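Long-range contacts in mannan endo-1,6-alpha-mannosidase (Chaetomium thermophilum, PDB 6RY0), which probably cleaves alpha-1,6-mannosidic linkages and, as a family 76 transglycosidase, is linked to the transfer of GPI-anchored glycoproteins into the fungal cell wall: residues 241-246 and 253-258; 194-199 and 227-232; 357-362 and 376-381. All coordinates share one frame; numbering follows the deposited sequence.

In the fold
Local loop closures laid out one after another along a helical domain are well illustrated here, since the three contacts follow in series and none nests in or crosses another. Contact 2 comes first: it brings the end of helix 216-231 back onto the start of helix 196-213. The chain then runs on to contact 1, which closes the short loop that leaves strand 245-247, just before helix 261-278. These two touch, because strands 193-195 and 245-247 pair and T196 OG1 bonds to Y243 O. Contact 3 stands apart, its centre about 32 Å from that of contact 1, and folds the loop between helices 342-358 and 389-401 back on itself.

Contact 1 (241-246 and 253-258); sequences AVYDGG and TDINRA
G245 O is approached from 253-258 by two hydrogens: the amide N of N256 bonds to it at 2.8 Å, and the CA-H of I255 adds a weaker contact, with I255 CA 3.3 Å from G245 O. A second backbone bond runs the other way, from D244 N to N256 O at 2.9 Å, with the donor nearly along the C=O axis. N256 is thus held through both its N and its O. G245 suits its place, since at its backbone angles a CB would collide with the carbonyl O of D244.

Both D244 and N256 set CG anti to their own backbone N (chi1 -164° and 173°), which lays carboxylate and amide side by side and pointing the same way, their planes 54° apart. D244 OD2 and N256 ND2 remain 3.6 Å apart and do not bond directly; each hydrogen-bonds instead to the hydroxyl of Y193. The other end of the amide, N256 OD1, accepts from A258 N at 3.1 Å in an Asx turn, the donor standing above the carbonyl plane.

The Y243 side chain packs along the same segment. Its CB meets I255 CG2 at 3.6 Å. R257 has two modelled conformers; in the one described, its CG sits over the centre of the ring face, 3.8 Å from the Y243 centroid, a CH-pi contact that may not hold in the other. The phenol OH hydrogen-bonds to D236 OD2. At the far end a water donates to both V242 O and A258 O, bridging the two backbones.

Segment 241-246 is joined on to two elements: V242 packs on helix 261-278, while the backbone of G246 bonds to K194, joining strand 245-247 to the antiparallel strand 193-195.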
ATOM      1  N   ALA A 241       7.058  17.939  -2.919  1.00  7.62           N
ATOM      2  CA  ALA A 241       7.409  16.724  -3.619  1.00  7.58           C
ATOM      3  C   ALA A 241       8.022  15.729  -2.643  1.00  7.02           C
ATOM      4  O   ALA A 241       8.630  16.117  -1.649  1.00  7.91           O
ATOM      5  CB  ALA A 241       8.413  17.026  -4.716  1.00  8.58           C
ATOM      6  N   VAL A 242       7.894  14.448  -2.964  1.00  6.95           N
ATOM      7  CA  VAL A 242       8.397  13.383  -2.110  1.00  6.93           C
ATOM      8  C   VAL A 242       9.320  12.485  -2.919  1.00  6.71           C
ATOM      9  O   VAL A 242       8.895  11.767  -3.846  1.00  7.43           O
ATOM     10  CB  VAL A 242       7.255  12.594  -1.453  1.00  7.05           C
ATOM     11  CG1 VAL A 242       7.829  11.483  -0.565  1.00  7.56           C
ATOM     12  CG2 VAL A 242       6.360  13.525  -0.634  1.00  7.32           C
ATOM     13  N   TYR A 243      10.605  12.596  -2.623  1.00  6.92           N
ATOM     14  CA  TYR A 243      11.665  11.924  -3.338  1.00  7.43           C
ATOM     15  C   TYR A 243      11.856  10.487  -2.821  1.00  7.53           C
ATOM     16  O   TYR A 243      11.172  10.040  -1.915  1.00  7.85           O
ATOM     17  CB  TYR A 243      12.951  12.753  -3.187  1.00  7.93           C
ATOM     18  CG  TYR A 243      12.773  14.190  -3.650  1.00  7.99           C
ATOM     19  CD1 TYR A 243      12.246  14.476  -4.894  1.00  8.62           C
ATOM     20  CD2 TYR A 243      13.115  15.236  -2.817  1.00  8.51           C
ATOM     21  CE1 TYR A 243      12.081  15.782  -5.309  1.00  9.69           C
ATOM     22  CE2 TYR A 243      12.949  16.545  -3.213  1.00  9.44           C
ATOM     23  CZ  TYR A 243      12.419  16.820  -4.479  1.00  9.74           C
ATOM     24  OH  TYR A 243      12.235  18.111  -4.933  1.00 10.97           O
ATOM     25  N   ASP A 244      12.773   9.776  -3.445  1.00  8.14           N
ATOM     26  CA  ASP A 244      12.851   8.336  -3.245  1.00  8.58           C
ATOM     27  C   ASP A 244      13.746   7.893  -2.089  1.00  8.26           C
ATOM     28  O   ASP A 244      13.415   6.923  -1.419  1.00  9.07           O
ATOM     29  CB  ASP A 244      13.295   7.635  -4.535  1.00  9.29           C
ATOM     30  CG  ASP A 244      13.018   6.151  -4.475  1.00 10.98           C
ATOM     31  OD1 ASP A 244      11.803   5.819  -4.524  1.00 12.60           O
ATOM     32  OD2 ASP A 244      13.954   5.329  -4.321  1.00 12.57           O
ATOM     33  N   GLY A 245      14.866   8.543  -1.855  1.00  8.99           N
ATOM     34  CA  GLY A 245      15.781   8.102  -0.806  1.00  9.17           C
ATOM     35  C   GLY A 245      17.187   8.639  -0.993  1.00  9.56           C
ATOM     36  O   GLY A 245      17.403   9.478  -1.867  1.00 10.84           O
ATOM     37  N   GLY A 246      18.093   8.152  -0.151  1.00  9.99           N
ATOM     38  CA  GLY A 246      19.487   8.540  -0.189  1.00 10.24           C
ATOM     39  C   GLY A 246      20.299   7.467   0.522  1.00  9.50           C
ATOM     40  O   GLY A 246      19.734   6.594   1.190  1.00  9.92           O
ATOM     41  N   THR A 253      22.532  12.505   1.650  1.00 11.34           N
ATOM     42  CA  THR A 253      22.466  13.731   0.855  1.00 12.61           C
ATOM     43  C   THR A 253      22.366  13.531  -0.649  1.00 12.78           C
ATOM     44  O   THR A 253      22.037  14.462  -1.385  1.00 14.81           O
ATOM     45  CB  THR A 253      23.652  14.679   1.106  1.00 14.11           C
ATOM     46  OG1 THR A 253      24.874  14.085   0.659  1.00 14.10           O
ATOM     47  CG2 THR A 253      23.759  15.024   2.522  1.00 15.53           C
ATOM     48  N   ASP A 254      22.660  12.332  -1.117  1.00 12.25           N
ATOM     49  CA  ASP A 254      22.604  12.012  -2.542  1.00 13.01           C
ATOM     50  C   ASP A 254      21.181  11.645  -2.897  1.00 12.85           C
ATOM     51  O   ASP A 254      20.896  10.519  -3.262  1.00 13.86           O
ATOM     52  CB  ASP A 254      23.561  10.861  -2.864  1.00 12.67           C
ATOM     53  CG  ASP A 254      23.235   9.575  -2.111  1.00 12.80           C
ATOM     54  OD1 ASP A 254      22.810   9.620  -0.933  1.00 12.16           O
ATOM     55  OD2 ASP A 254      23.450   8.489  -2.703  1.00 14.51           O
ATOM     56  N   ILE A 255      20.273  12.596  -2.753  1.00 12.61           N
ATOM     57  CA  ILE A 255      18.851  12.266  -2.865  1.00 12.26           C
ATOM     58  C   ILE A 255      18.540  11.828  -4.295  1.00 12.21           C
ATOM     59  O   ILE A 255      18.839  12.518  -5.267  1.00 12.95           O
ATOM     60  CB  ILE A 255      17.959  13.433  -2.451  1.00 13.55           C
ATOM     61  CG1 ILE A 255      18.144  13.720  -0.963  1.00 15.45           C
ATOM     62  CG2 ILE A 255      16.498  13.112  -2.708  1.00 13.58           C
ATOM     63  CD1 ILE A 255      17.389  14.956  -0.485  1.00 17.02           C
ATOM     64  N   ASN A 256      17.910  10.670  -4.397  1.00 12.11           N
ATOM     65  CA  ASN A 256      17.300  10.204  -5.631  1.00 11.94           C
ATOM     66  C   ASN A 256      15.963  10.906  -5.743  1.00 10.73           C
ATOM     67  O   ASN A 256      15.044  10.614  -4.981  1.00 10.28           O
ATOM     68  CB  ASN A 256      17.170   8.689  -5.565  1.00 13.72           C
ATOM     69  CG  ASN A 256      16.418   8.119  -6.705  1.00 15.37           C
ATOM     70  OD1 ASN A 256      15.952   8.835  -7.578  1.00 15.11           O
ATOM     71  ND2 ASN A 256      16.266   6.792  -6.697  1.00 18.27           N
ATOM     72  N   ARG A 257      15.878  11.857  -6.676  1.00 10.99           N
ATOM     73  CA  ARG A 257      14.710  12.719  -6.771  0.63 10.73           C
ATOM     74  C   ARG A 257      13.583  12.137  -7.632  1.00 10.00           C
ATOM     75  O   ARG A 257      12.614  12.826  -7.923  1.00 10.31           O
ATOM     76  CB  ARG A 257      15.075  14.181  -7.116  0.63 12.79           C
ATOM     77  CG  ARG A 257      15.810  14.921  -5.933  0.63 14.56           C
ATOM     78  CD  ARG A 257      16.107  16.407  -6.207  0.63 16.53           C
ATOM     79  NE  ARG A 257      16.742  17.054  -5.045  0.63 18.72           N
ATOM     80  CZ  ARG A 257      18.035  16.970  -4.745  0.63 21.11           C
ATOM     81  NH1 ARG A 257      18.855  16.269  -5.516  0.63 22.55           N
ATOM     82  NH2 ARG A 257      18.515  17.572  -3.658  0.63 21.74           N
ATOM     83  N   ALA A 258      13.668  10.851  -7.972  1.00  9.93           N
ATOM     84  CA  ALA A 258      12.517  10.207  -8.601  1.00 10.25           C
ATOM     85  C   ALA A 258      11.319  10.316  -7.666  1.00  8.87           C
ATOM     86  O   ALA A 258      11.414  10.037  -6.477  1.00  9.50           O
ATOM     87  CB  ALA A 258      12.797   8.739  -8.897  1.00 11.48           C
TER
HETATM   88  O   HOH W   1       9.514   9.106  -4.663  1.00  9.02           O

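Contact 2 (194-199 and 227-232); sequences KNTIAN and DWLYAV
T196 and L229 bring the two backbones nearest, with their CA atoms 7.2 Å apart, where the first turn of helix 196-213 meets the last turns of helix 216-231. The two form an antiparallel helical hairpin within the mainly helical (alpha/alpha)6 barrel of glycoside hydrolase family 76, and the contact is made by packing, chiefly of side chains.

L229 enters with CD2, which rests 3.9 Å from N199 CB and also lies against T196 CA. Beside it, the six-membered part of the W228 indole reaches the N199 amide: CZ3 of W228 is 3.6 Å from ND2 of N199. The two side chains cross at about a right angle, while the amide and ring planes are turned 36° apart.

Bonds at both ends hold the amide. N199 ND2 donates to N195 O at 2.9 Å, with that acceptor in the amide plane, and OD1 accepts from the backbone N of L180. A leucine in place of N199 would probably leave N195 O and the L180 amide without these mates, next to a ring that had packed on a fixed polar group.

W228 is fixed too, its NE1 bonded to C176 O and its ring meeting that of Y234. K194 runs extended beyond CG and carries NZ to a salt bridge with D173 and to the carbonyls of T175, G178 and G179. That leaves the root of the lysine to make the contact: K194 CB lies 4.2 Å from W228 CH2.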
ATOM      1  N   LYS A 194      18.612   4.417   2.702  1.00  8.95           N
ATOM      2  CA  LYS A 194      17.504   4.800   3.576  1.00  9.43           C
ATOM      3  C   LYS A 194      16.486   5.493   2.690  1.00 10.00           C
ATOM      4  O   LYS A 194      16.722   6.588   2.192  1.00 10.63           O
ATOM      5  CB  LYS A 194      17.968   5.692   4.719  1.00  9.38           C
ATOM      6  CG  LYS A 194      18.770   4.939   5.782  1.00  9.62           C
ATOM      7  CD  LYS A 194      19.063   5.696   7.044  1.00 10.09           C
ATOM      8  CE  LYS A 194      19.525   4.731   8.109  1.00  9.82           C
ATOM      9  NZ  LYS A 194      19.708   5.381   9.448  1.00 10.43           N
ATOM     10  N   ASN A 195      15.380   4.814   2.437  1.00 10.52           N
ATOM     11  CA  ASN A 195      14.462   5.283   1.452  1.00 10.51           C
ATOM     12  C   ASN A 195      13.132   5.702   2.036  1.00  9.33           C
ATOM     13  O   ASN A 195      12.753   5.364   3.155  1.00  9.71           O
ATOM     14  CB  ASN A 195      14.304   4.308   0.314  1.00 11.41           C
ATOM     15  CG  ASN A 195      13.792   2.976   0.708  1.00 11.45           C
ATOM     16  OD1 ASN A 195      13.568   2.657   1.883  1.00 14.04           O
ATOM     17  ND2 ASN A 195      13.582   2.148  -0.293  1.00 12.96           N
ATOM     18  N   THR A 196      12.420   6.497   1.251  1.00  8.62           N
ATOM     19  CA  THR A 196      11.137   6.986   1.688  1.00  7.83           C
ATOM     20  C   THR A 196      10.173   5.869   1.979  1.00  7.61           C
ATOM     21  O   THR A 196       9.509   5.908   3.018  1.00  7.71           O
ATOM     22  CB  THR A 196      10.578   7.970   0.672  1.00  7.95           C
ATOM     23  OG1 THR A 196      11.527   9.022   0.584  1.00  9.11           O
ATOM     24  CG2 THR A 196       9.218   8.469   1.093  1.00  8.62           C
ATOM     25  N   ILE A 197      10.047   4.894   1.087  1.00  7.57           N
ATOM     26  CA  ILE A 197       8.940   3.957   1.224  1.00  7.81           C
ATOM     27  C   ILE A 197       9.037   3.149   2.530  1.00  7.36           C
ATOM     28  O   ILE A 197       8.012   2.905   3.179  1.00  7.45           O
ATOM     29  CB  ILE A 197       8.760   3.061  -0.014  1.00  8.50           C
ATOM     30  CG1 ILE A 197       7.479   2.230   0.101  1.00  9.28           C
ATOM     31  CG2 ILE A 197       9.989   2.172  -0.278  1.00  9.43           C
ATOM     32  CD1 ILE A 197       6.263   3.009   0.124  1.00  9.98           C
ATOM     33  N   ALA A 198      10.231   2.706   2.934  1.00  7.85           N
ATOM     34  CA  ALA A 198      10.336   1.969   4.188  1.00  8.13           C
ATOM     35  C   ALA A 198       9.815   2.809   5.351  1.00  7.15           C
ATOM     36  O   ALA A 198       9.075   2.354   6.226  1.00  7.45           O
ATOM     37  CB  ALA A 198      11.814   1.595   4.451  1.00  9.15           C
ATOM     38  N   ASN A 199      10.256   4.061   5.366  1.00  6.68           N
ATOM     39  CA  ASN A 199       9.881   4.979   6.426  1.00  6.82           C
ATOM     40  C   ASN A 199       8.408   5.356   6.354  1.00  6.59           C
ATOM     41  O   ASN A 199       7.758   5.496   7.382  1.00  7.01           O
ATOM     42  CB  ASN A 199      10.834   6.183   6.373  1.00  7.41           C
ATOM     43  CG  ASN A 199      12.180   5.789   6.884  1.00  7.78           C
ATOM     44  OD1 ASN A 199      12.355   5.675   8.110  1.00  8.55           O
ATOM     45  ND2 ASN A 199      13.128   5.505   5.991  1.00  8.03           N
ATOM     46  N   ASP A 227       8.990  13.601  10.918  1.00  8.72           N
ATOM     47  CA  ASP A 227       9.886  14.720  11.089  1.00  9.36           C
ATOM     48  C   ASP A 227      11.271  14.411  10.541  1.00  8.41           C
ATOM     49  O   ASP A 227      11.949  15.307  10.028  1.00  8.30           O
ATOM     50  CB  ASP A 227       9.917  15.148  12.542  1.00 12.33           C
ATOM     51  CG  ASP A 227       8.626  15.872  12.974  1.00 16.13           C
ATOM     52  OD1 ASP A 227       7.757  16.187  12.120  1.00 19.18           O
ATOM     53  OD2 ASP A 227       8.480  16.081  14.180  1.00 18.75           O
ATOM     54  N   TRP A 228      11.687  13.148  10.620  1.00  8.07           N
ATOM     55  CA  TRP A 228      12.936  12.721  10.026  1.00  8.14           C
ATOM     56  C   TRP A 228      12.889  12.813   8.493  1.00  7.51           C
ATOM     57  O   TRP A 228      13.793  13.333   7.864  1.00  8.05           O
ATOM     58  CB  TRP A 228      13.302  11.292  10.488  1.00  8.21           C
ATOM     59  CG  TRP A 228      14.584  10.836   9.883  1.00  8.63           C
ATOM     60  CD1 TRP A 228      15.844  11.104  10.350  1.00  9.63           C
ATOM     61  CD2 TRP A 228      14.751  10.104   8.659  1.00  8.73           C
ATOM     62  NE1 TRP A 228      16.776  10.593   9.490  1.00 10.35           N
ATOM     63  CE2 TRP A 228      16.140   9.979   8.440  1.00  9.53           C
ATOM     64  CE3 TRP A 228      13.875   9.530   7.731  1.00  9.29           C
ATOM     65  CZ2 TRP A 228      16.663   9.327   7.349  1.00 10.32           C
ATOM     66  CZ3 TRP A 228      14.400   8.860   6.646  1.00 10.13           C
ATOM     67  CH2 TRP A 228      15.773   8.787   6.454  1.00 10.34           C
ATOM     68  N   LEU A 229      11.806  12.305   7.893  1.00  7.51           N
ATOM     69  CA  LEU A 229      11.635  12.390   6.453  1.00  7.69           C
ATOM     70  C   LEU A 229      11.688  13.849   5.962  1.00  7.49           C
ATOM     71  O   LEU A 229      12.196  14.142   4.881  1.00  8.17           O
ATOM     72  CB  LEU A 229      10.316  11.757   6.046  1.00  7.64           C
ATOM     73  CG  LEU A 229      10.320  10.230   5.991  1.00  8.19           C
ATOM     74  CD1 LEU A 229       8.891   9.708   5.853  1.00  9.06           C
ATOM     75  CD2 LEU A 229      11.192   9.717   4.858  1.00  8.76           C
ATOM     76  N   TYR A 230      11.090  14.735   6.752  1.00  7.58           N
ATOM     77  CA  TYR A 230      11.124  16.157   6.413  1.00  7.77           C
ATOM     78  C   TYR A 230      12.549  16.677   6.584  1.00  7.88           C
ATOM     79  O   TYR A 230      13.092  17.308   5.674  1.00  8.81           O
ATOM     80  CB  TYR A 230      10.119  16.944   7.264  1.00  8.34           C
ATOM     81  CG  TYR A 230       9.918  18.351   6.763  1.00  8.24           C
ATOM     82  CD1 TYR A 230       9.113  18.589   5.662  1.00  8.81           C
ATOM     83  CD2 TYR A 230      10.528  19.419   7.377  1.00  9.22           C
ATOM     84  CE1 TYR A 230       8.938  19.865   5.163  1.00  9.48           C
ATOM     85  CE2 TYR A 230      10.337  20.715   6.878  1.00  9.35           C
ATOM     86  CZ  TYR A 230       9.542  20.914   5.782  1.00  9.57           C
ATOM     87  OH  TYR A 230       9.342  22.169   5.243  1.00 11.04           O
ATOM     88  N   ALA A 231      13.178  16.416   7.725  1.00  8.06           N
ATOM     89  CA  ALA A 231      14.514  16.949   7.976  1.00  8.91           C
ATOM     90  C   ALA A 231      15.532  16.499   6.933  1.00  8.51           C
ATOM     91  O   ALA A 231      16.306  17.317   6.437  1.00  9.89           O
ATOM     92  CB  ALA A 231      14.978  16.544   9.385  1.00  9.29           C
ATOM     93  N   VAL A 232      15.547  15.210   6.586  1.00  8.32           N
ATOM     94  CA  VAL A 232      16.521  14.682   5.644  1.00  8.84           C
ATOM     95  C   VAL A 232      16.248  15.218   4.234  1.00  9.73           C
ATOM     96  O   VAL A 232      17.091  15.115   3.356  1.00 12.89           O
ATOM     97  CB  VAL A 232      16.525  13.125   5.670  1.00  8.87           C
ATOM     98  CG1 VAL A 232      15.262  12.552   5.067  1.00  9.04           C
ATOM     99  CG2 VAL A 232      17.753  12.536   5.029  1.00  9.79           C
TER

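Contact 3 (357-362 and 376-381); sequences VKQCVG and GKFVDP
The classic beta bulge of V361 and G362, which both face R368, meets F378 where the chain returns after the disulfide loop that follows helix 342-358 of this helical domain. C360 is disulfide-bonded to C369, closing the first part of the chain that links the segments.

G362 packs on the ring: its CA is 3.5 Å from the centroid of the F378 ring, only 2° off the ring normal, a CH-pi contact over the centre of the face. A side chain at this glycine would run into F378 CZ. F378 sets its CG anti to the backbone N (chi1 174°), a turn that sends the ring out over the glycine. Q359 O comes at the ring's edge, near its plane, and lies 3.4 Å from F378 CB. On the same methylene, V361 CG2 packs at 4.0 Å.

Q359 CB lies against the K377 carbonyl carbon, and the bend of the glutamine (chi2 78°) folds its amide back, with NE2 hydrogen-bonded to A356 O. Two waters bridge the segments. One donates to K358 O and G376 O; the other accepts weakly from V379 N and donates to Q359 OE1 at 2.7 Å and K377 O at 2.9 Å.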
ATOM      1  N   VAL A 357     -10.956   2.809 -16.870  1.00  8.05           N
ATOM      2  CA  VAL A 357     -11.884   1.878 -17.532  1.00  8.82           C
ATOM      3  C   VAL A 357     -11.946   2.114 -19.037  1.00  8.84           C
ATOM      4  O   VAL A 357     -12.181   1.172 -19.787  1.00  9.51           O
ATOM      5  CB  VAL A 357     -13.278   1.837 -16.935  1.00  9.68           C
ATOM      6  CG1 VAL A 357     -13.252   1.285 -15.519  1.00 10.55           C
ATOM      7  CG2 VAL A 357     -14.005   3.141 -17.000  1.00 10.61           C
ATOM      8  N   LYS A 358     -11.703   3.332 -19.511  0.95  8.55           N
ATOM      9  CA  LYS A 358     -11.748   3.593 -20.960  0.95  9.60           C
ATOM     10  C   LYS A 358     -10.750   2.727 -21.719  0.95  9.09           C
ATOM     11  O   LYS A 358     -11.022   2.363 -22.865  0.95 11.02           O
ATOM     12  CB  LYS A 358     -11.499   5.067 -21.234  0.95 11.38           C
ATOM     13  CG  LYS A 358     -11.454   5.431 -22.694  0.95 16.66           C
ATOM     14  CD  LYS A 358     -12.827   5.560 -23.264  0.95 22.10           C
ATOM     15  CE  LYS A 358     -12.781   6.027 -24.715  0.95 25.61           C
ATOM     16  NZ  LYS A 358     -14.133   5.996 -25.323  0.95 28.25           N
ATOM     17  N   GLN A 359      -9.606   2.391 -21.100  1.00  8.43           N
ATOM     18  CA  GLN A 359      -8.607   1.592 -21.761  1.00  8.60           C
ATOM     19  C   GLN A 359      -8.652   0.122 -21.398  1.00  8.11           C
ATOM     20  O   GLN A 359      -7.840  -0.648 -21.918  1.00  9.04           O
ATOM     21  CB  GLN A 359      -7.197   2.187 -21.621  1.00  9.12           C
ATOM     22  CG  GLN A 359      -6.675   2.314 -20.196  1.00  8.80           C
ATOM     23  CD  GLN A 359      -6.168   1.001 -19.615  1.00  8.43           C
ATOM     24  OE1 GLN A 359      -5.276   0.350 -20.175  1.00  8.90           O
ATOM     25  NE2 GLN A 359      -6.730   0.602 -18.490  1.00  8.37           N
ATOM     26  N   CYS A 360      -9.627  -0.308 -20.589  1.00  7.99           N
ATOM     27  CA  CYS A 360      -9.808  -1.734 -20.315  1.00  8.13           C
ATOM     28  C   CYS A 360     -10.677  -2.340 -21.414  1.00  8.34           C
ATOM     29  O   CYS A 360     -11.849  -2.665 -21.214  1.00  8.83           O
ATOM     30  CB  CYS A 360     -10.418  -1.985 -18.955  1.00  8.48           C
ATOM     31  SG  CYS A 360      -9.362  -1.560 -17.547  1.00  8.22           S
ATOM     32  N   VAL A 361     -10.065  -2.488 -22.593  1.00  8.72           N
ATOM     33  CA  VAL A 361     -10.755  -2.938 -23.791  1.00  9.21           C
ATOM     34  C   VAL A 361      -9.907  -3.943 -24.559  1.00  9.61           C
ATOM     35  O   VAL A 361     -10.207  -4.250 -25.710  1.00 11.12           O
ATOM     36  CB  VAL A 361     -11.125  -1.764 -24.709  1.00 10.42           C
ATOM     37  CG1 VAL A 361     -12.154  -0.879 -24.037  1.00 11.82           C
ATOM     38  CG2 VAL A 361      -9.906  -0.968 -25.146  1.00 10.69           C
ATOM     39  N   GLY A 362      -8.836  -4.456 -23.959  1.00  9.11           N
ATOM     40  CA  GLY A 362      -7.900  -5.271 -24.702  1.00  9.99           C
ATOM     41  C   GLY A 362      -8.372  -6.658 -25.029  1.00 10.11           C
ATOM     42  O   GLY A 362      -9.194  -7.252 -24.320  1.00  9.87           O
ATOM     43  N   GLY A 376      -5.183   7.098 -23.048  1.00 11.85           N
ATOM     44  CA  GLY A 376      -6.477   6.809 -23.634  1.00 12.90           C
ATOM     45  C   GLY A 376      -6.589   5.537 -24.444  1.00 12.76           C
ATOM     46  O   GLY A 376      -7.656   5.283 -25.011  1.00 15.15           O
ATOM     47  N   LYS A 377      -5.527   4.746 -24.495  0.95 11.71           N
ATOM     48  CA  LYS A 377      -5.489   3.560 -25.352  0.95 12.73           C
ATOM     49  C   LYS A 377      -4.987   2.368 -24.560  0.95 11.20           C
ATOM     50  O   LYS A 377      -4.103   2.498 -23.725  0.95 10.99           O
ATOM     51  CB  LYS A 377      -4.549   3.796 -26.544  0.95 16.22           C
ATOM     52  CG  LYS A 377      -4.880   5.040 -27.334  0.95 20.08           C
ATOM     53  CD  LYS A 377      -3.918   5.286 -28.482  0.95 23.58           C
ATOM     54  CE  LYS A 377      -4.229   6.581 -29.230  0.95 26.40           C
ATOM     55  NZ  LYS A 377      -3.354   6.773 -30.410  0.95 28.40           N
ATOM     56  N   PHE A 378      -5.534   1.205 -24.883  1.00 11.39           N
ATOM     57  CA  PHE A 378      -5.035  -0.048 -24.355  1.00 10.53           C
ATOM     58  C   PHE A 378      -3.653  -0.326 -24.901  1.00 10.88           C
ATOM     59  O   PHE A 378      -3.432  -0.273 -26.107  1.00 12.19           O
ATOM     60  CB  PHE A 378      -5.976  -1.199 -24.720  1.00 10.85           C
ATOM     61  CG  PHE A 378      -5.427  -2.544 -24.328  1.00 10.53           C
ATOM     62  CD1 PHE A 378      -5.503  -2.971 -22.999  1.00 10.42           C
ATOM     63  CD2 PHE A 378      -4.795  -3.366 -25.248  1.00 11.13           C
ATOM     64  CE1 PHE A 378      -4.960  -4.163 -22.613  1.00 10.61           C
ATOM     65  CE2 PHE A 378      -4.289  -4.568 -24.867  1.00 11.82           C
ATOM     66  CZ  PHE A 378      -4.359  -4.972 -23.539  1.00 11.42           C
ATOM     67  N   VAL A 379      -2.741  -0.672 -24.008  1.00 10.29           N
ATOM     68  CA  VAL A 379      -1.397  -1.119 -24.313  1.00 10.78           C
ATOM     69  C   VAL A 379      -1.266  -2.494 -23.662  1.00  9.93           C
ATOM     70  O   VAL A 379      -1.548  -2.665 -22.484  1.00  9.94           O
ATOM     71  CB  VAL A 379      -0.339  -0.159 -23.719  1.00 11.63           C
ATOM     72  CG1 VAL A 379       1.036  -0.689 -23.938  1.00 13.65           C
ATOM     73  CG2 VAL A 379      -0.491   1.247 -24.298  1.00 12.47           C
ATOM     74  N   ASP A 380      -0.814  -3.473 -24.438  0.99 11.00           N
ATOM     75  CA  ASP A 380      -0.658  -4.807 -23.902  0.99 12.01           C
ATOM     76  C   ASP A 380       0.372  -4.820 -22.777  0.99 11.45           C
ATOM     77  O   ASP A 380       1.486  -4.343 -22.957  0.99 11.02           O
ATOM     78  CB  ASP A 380      -0.195  -5.738 -25.028  0.99 15.74           C
ATOM     79  CG  ASP A 380      -0.385  -7.176 -24.686  0.99 18.89           C
ATOM     80  OD1 ASP A 380       0.137  -7.627 -23.673  0.99 18.52           O
ATOM     81  OD2 ASP A 380      -1.153  -7.859 -25.370  0.99 22.92           O
ATOM     82  N   PRO A 381       0.019  -5.388 -21.609  1.00 11.25           N
ATOM     83  CA  PRO A 381       0.999  -5.521 -20.527  1.00 10.66           C
ATOM     84  C   PRO A 381       2.293  -6.207 -20.907  1.00 11.06           C
ATOM     85  O   PRO A 381       3.293  -6.000 -20.220  1.00 10.41           O
ATOM     86  CB  PRO A 381       0.229  -6.288 -19.442  1.00 11.41           C
ATOM     87  CG  PRO A 381      -1.191  -5.828 -19.663  1.00 12.32           C
ATOM     88  CD  PRO A 381      -1.345  -5.721 -21.155  1.00 12.03           C
TER
HETATM   89  O   HOH W   2      -9.338   3.064 -25.401  1.00 31.23           O
HETATM   90  O   HOH W   3      -3.020   1.043 -21.515  1.00  9.26           O